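Long-range contact in benzyl alcohol dehydrogenase (Acinetobacter calcoaceticus, PDB 1F8F), which probably oxidises benzyl alcohol and related aromatic alcohols to their aldehydes, using NAD and a zinc ion: residues P56-S68 / V135-T147. Sequence-based numbering, arbitrary orientation.
With ZN (zinc ion), chain B.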
# COMPACT_ATOMS: atom_id res chain seq x y z
N PRO A 56 8.00 10.43 -34.28
CA PRO A 56 8.74 9.85 -35.36
C PRO A 56 8.63 8.39 -35.73
O PRO A 56 9.68 7.75 -35.90
CB PRO A 56 10.21 10.19 -35.04
CG PRO A 56 10.24 10.29 -33.56
CD PRO A 56 8.89 10.83 -33.15
N VAL A 57 7.42 7.90 -35.98
CA VAL A 57 7.30 6.53 -36.50
C VAL A 57 7.64 6.73 -37.98
O VAL A 57 7.18 7.69 -38.60
CB VAL A 57 5.93 5.90 -36.30
CG1 VAL A 57 5.74 4.65 -37.16
CG2 VAL A 57 5.68 5.55 -34.84
N PRO A 58 8.51 5.90 -38.51
CA PRO A 58 8.93 6.01 -39.89
C PRO A 58 7.87 5.63 -40.90
O PRO A 58 7.35 4.51 -40.88
CB PRO A 58 10.15 5.11 -39.96
CG PRO A 58 9.94 4.09 -38.89
CD PRO A 58 9.13 4.75 -37.82
N LEU A 59 7.61 6.55 -41.83
CA LEU A 59 6.67 6.42 -42.94
C LEU A 59 7.40 6.18 -44.25
O LEU A 59 8.45 6.76 -44.52
CB LEU A 59 5.83 7.68 -43.07
CG LEU A 59 5.05 8.09 -41.82
CD1 LEU A 59 4.57 9.53 -41.90
CD2 LEU A 59 3.90 7.12 -41.61
N PRO A 60 6.84 5.33 -45.10
CA PRO A 60 5.54 4.72 -44.92
C PRO A 60 5.26 3.53 -44.02
O PRO A 60 6.10 2.65 -43.85
CB PRO A 60 5.26 4.22 -46.37
CG PRO A 60 6.63 3.82 -46.84
CD PRO A 60 7.47 5.00 -46.41
N ALA A 61 4.00 3.38 -43.55
CA ALA A 61 3.59 2.28 -42.68
C ALA A 61 2.08 2.03 -42.49
O ALA A 61 1.25 2.88 -42.81
CB ALA A 61 4.11 2.64 -41.28
N VAL A 62 1.74 0.85 -41.97
CA VAL A 62 0.39 0.46 -41.60
C VAL A 62 0.13 0.69 -40.09
O VAL A 62 0.74 0.00 -39.29
CB VAL A 62 0.08 -1.02 -41.89
CG1 VAL A 62 -1.33 -1.38 -41.44
CG2 VAL A 62 0.25 -1.40 -43.36
N LEU A 63 -0.72 1.63 -39.72
CA LEU A 63 -1.07 1.95 -38.35
C LEU A 63 -2.24 1.15 -37.79
O LEU A 63 -2.43 0.04 -38.22
CB LEU A 63 -1.28 3.46 -38.20
CG LEU A 63 -0.18 4.28 -38.89
CD1 LEU A 63 -0.49 5.76 -38.80
CD2 LEU A 63 1.20 3.97 -38.28
N GLY A 64 -3.10 1.67 -36.91
CA GLY A 64 -4.17 0.88 -36.30
C GLY A 64 -3.57 0.20 -35.07
O GLY A 64 -2.50 -0.41 -35.15
N HIS A 65 -4.18 0.36 -33.90
CA HIS A 65 -3.59 -0.22 -32.70
C HIS A 65 -4.71 -0.65 -31.75
O HIS A 65 -4.47 -0.79 -30.56
CB HIS A 65 -2.56 0.66 -32.05
CG HIS A 65 -3.03 1.93 -31.42
ND1 HIS A 65 -3.28 3.05 -32.20
CD2 HIS A 65 -3.26 2.27 -30.14
CE1 HIS A 65 -3.67 4.06 -31.42
NE2 HIS A 65 -3.69 3.61 -30.16
N GLU A 66 -5.92 -0.70 -32.32
CA GLU A 66 -7.04 -1.18 -31.48
C GLU A 66 -7.78 -2.34 -32.11
O GLU A 66 -9.02 -2.35 -32.20
CB GLU A 66 -7.96 -0.03 -31.10
CG GLU A 66 -7.33 1.06 -30.21
CD GLU A 66 -8.32 2.14 -29.80
OE1 GLU A 66 -9.38 2.36 -30.39
OE2 GLU A 66 -8.08 2.84 -28.79
N GLY A 67 -7.12 -3.45 -32.48
CA GLY A 67 -7.73 -4.53 -33.23
C GLY A 67 -8.41 -5.62 -32.46
O GLY A 67 -8.12 -5.83 -31.28
N SER A 68 -9.36 -6.28 -33.10
CA SER A 68 -10.03 -7.45 -32.57
C SER A 68 -10.24 -8.37 -33.79
O SER A 68 -10.33 -7.85 -34.93
CB SER A 68 -11.27 -7.15 -31.79
OG SER A 68 -12.31 -6.52 -32.49
N VAL A 135 8.03 -0.65 -46.45
CA VAL A 135 6.80 -0.57 -45.63
C VAL A 135 6.96 -1.04 -44.19
O VAL A 135 7.08 -2.19 -43.83
CB VAL A 135 5.57 -1.18 -46.31
CG1 VAL A 135 5.47 -2.70 -46.29
CG2 VAL A 135 4.31 -0.55 -45.71
N ASN A 136 6.98 -0.06 -43.29
CA ASN A 136 7.08 -0.20 -41.85
C ASN A 136 5.83 -0.77 -41.20
O ASN A 136 4.70 -0.40 -41.55
CB ASN A 136 7.40 1.19 -41.26
CG ASN A 136 8.82 1.54 -41.69
OD1 ASN A 136 9.65 0.62 -41.81
ND2 ASN A 136 9.10 2.82 -41.92
N ASP A 137 6.01 -1.69 -40.27
CA ASP A 137 4.93 -2.37 -39.57
C ASP A 137 5.20 -2.57 -38.08
O ASP A 137 5.86 -1.78 -37.42
CB ASP A 137 4.71 -3.71 -40.28
CG ASP A 137 5.83 -4.71 -40.04
OD1 ASP A 137 6.93 -4.24 -39.72
OD2 ASP A 137 5.57 -5.94 -40.15
N HIS A 138 4.60 -3.60 -37.47
CA HIS A 138 4.79 -3.84 -36.03
C HIS A 138 4.38 -2.68 -35.16
O HIS A 138 5.00 -2.49 -34.10
CB HIS A 138 6.32 -4.06 -35.76
CG HIS A 138 6.69 -5.47 -36.04
ND1 HIS A 138 7.13 -5.89 -37.27
CD2 HIS A 138 6.68 -6.58 -35.26
CE1 HIS A 138 7.35 -7.20 -37.24
NE2 HIS A 138 7.11 -7.64 -36.03
N PHE A 139 3.39 -1.89 -35.56
CA PHE A 139 2.97 -0.68 -34.87
C PHE A 139 2.09 -1.03 -33.68
O PHE A 139 1.04 -1.65 -33.78
CB PHE A 139 2.26 0.26 -35.85
CG PHE A 139 1.76 1.52 -35.20
CD1 PHE A 139 2.64 2.41 -34.63
CD2 PHE A 139 0.39 1.83 -35.19
CE1 PHE A 139 2.22 3.58 -34.08
CE2 PHE A 139 -0.04 3.00 -34.60
CZ PHE A 139 0.87 3.88 -34.04
N PHE A 140 2.58 -0.73 -32.49
CA PHE A 140 2.02 -1.14 -31.22
C PHE A 140 1.97 -2.68 -31.27
O PHE A 140 1.00 -3.28 -30.85
CB PHE A 140 0.66 -0.52 -30.92
CG PHE A 140 0.68 0.88 -30.33
CD1 PHE A 140 1.11 2.01 -30.97
CD2 PHE A 140 0.20 0.96 -29.01
CE1 PHE A 140 1.07 3.22 -30.31
CE2 PHE A 140 0.15 2.16 -28.34
CZ PHE A 140 0.59 3.31 -29.00
N ALA A 141 2.93 -3.32 -31.93
CA ALA A 141 3.02 -4.75 -32.15
C ALA A 141 1.81 -5.40 -32.79
O ALA A 141 1.48 -6.58 -32.53
CB ALA A 141 3.35 -5.46 -30.80
N GLN A 142 1.14 -4.67 -33.70
CA GLN A 142 -0.01 -5.24 -34.39
C GLN A 142 -0.21 -4.66 -35.79
O GLN A 142 -0.53 -5.44 -36.71
CB GLN A 142 -1.29 -5.08 -33.55
CG GLN A 142 -1.73 -3.64 -33.24
CD GLN A 142 -2.89 -3.80 -32.27
OE1 GLN A 142 -4.09 -3.89 -32.53
NE2 GLN A 142 -2.45 -3.84 -31.00
N SER A 143 -0.12 -3.35 -35.93
CA SER A 143 -0.36 -2.74 -37.27
C SER A 143 -1.75 -3.20 -37.72
O SER A 143 -1.83 -3.90 -38.69
CB SER A 143 0.75 -3.23 -38.21
OG SER A 143 1.78 -2.27 -38.36
N SER A 144 -2.82 -2.96 -36.94
CA SER A 144 -4.10 -3.58 -37.28
C SER A 144 -5.05 -2.85 -38.21
O SER A 144 -6.19 -3.37 -38.35
CB SER A 144 -4.75 -4.05 -35.96
OG SER A 144 -4.88 -2.92 -35.14
N PHE A 145 -4.66 -1.84 -39.01
CA PHE A 145 -5.67 -1.40 -40.03
C PHE A 145 -5.51 -2.32 -41.25
O PHE A 145 -5.11 -1.86 -42.31
CB PHE A 145 -5.69 0.06 -40.41
CG PHE A 145 -6.05 1.05 -39.34
CD1 PHE A 145 -7.09 0.85 -38.48
CD2 PHE A 145 -5.33 2.23 -39.17
CE1 PHE A 145 -7.45 1.74 -37.49
CE2 PHE A 145 -5.66 3.17 -38.22
CZ PHE A 145 -6.72 2.92 -37.37
N ALA A 146 -5.74 -3.62 -41.12
CA ALA A 146 -5.70 -4.63 -42.12
C ALA A 146 -6.54 -5.88 -41.84
O ALA A 146 -6.95 -6.25 -40.76
CB ALA A 146 -4.29 -5.16 -42.42
N THR A 147 -6.75 -6.61 -42.97
CA THR A 147 -7.52 -7.83 -42.91
C THR A 147 -6.72 -8.84 -42.12
O THR A 147 -7.34 -9.82 -41.73
CB THR A 147 -7.90 -8.43 -44.29
OG1 THR A 147 -6.72 -8.61 -45.08
CG2 THR A 147 -8.87 -7.55 -45.08
ZN ZN B . -4.26 4.69 -28.29
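Ser143 donates a hydrogen bond from its hydroxyl to the carbonyl of Val62, OG to O 2.7 Å, and the same OG accepts the backbone N-H of Phe139, so this small side chain ties its own turn to the facing segment. Beyond it, Gln142 reaches along the backbone of His65 with its chain extended past CG, and its OE1 takes two donors: the backbone N of Gly67, 3.1 Å from OE1 and nearly in line with the side-chain C=O, and the hydroxyl of Ser144. Its NE2 bonds to Leu89 O, which holds the amide at both ends. Two backbone bonds run between these grips, Phe145 N to Leu63 O and Ser144 N to Gly64 O. At the far end Ala61 and Asn136 form a single beta bridge, with Asn136 N on Pro60 O and Val62 N on Asn136 O. The side-chain ND2 of Asn136 adds a bond to Pro58 O, 2.6 Å away, coming from well above that carbonyl's plane.

The aromatic side chains pack around these bonds. The ring of Phe139, with CG anti to its backbone N (chi1 178°), takes Leu63 CD2 over the centre of one face, 3.9 Å from the centroid, while Phe140 CD1 lies over the opposite face. Phe140 in turn stacks face to face on the His65 imidazole, centroids 4.3 Å apart and planes 30° from parallel. On another side, the face of the Phe145 ring lies against the Gly64 backbone.

His65 NE2 binds the zinc ion at 2.2 Å, and Cys44 and Cys173 share the metal. Phe140 therefore backs a zinc ligand close to the bound NAD, an arrangement that belongs to the catalytic zinc site in the GroES-like domain of medium-chain alcohol dehydrogenases.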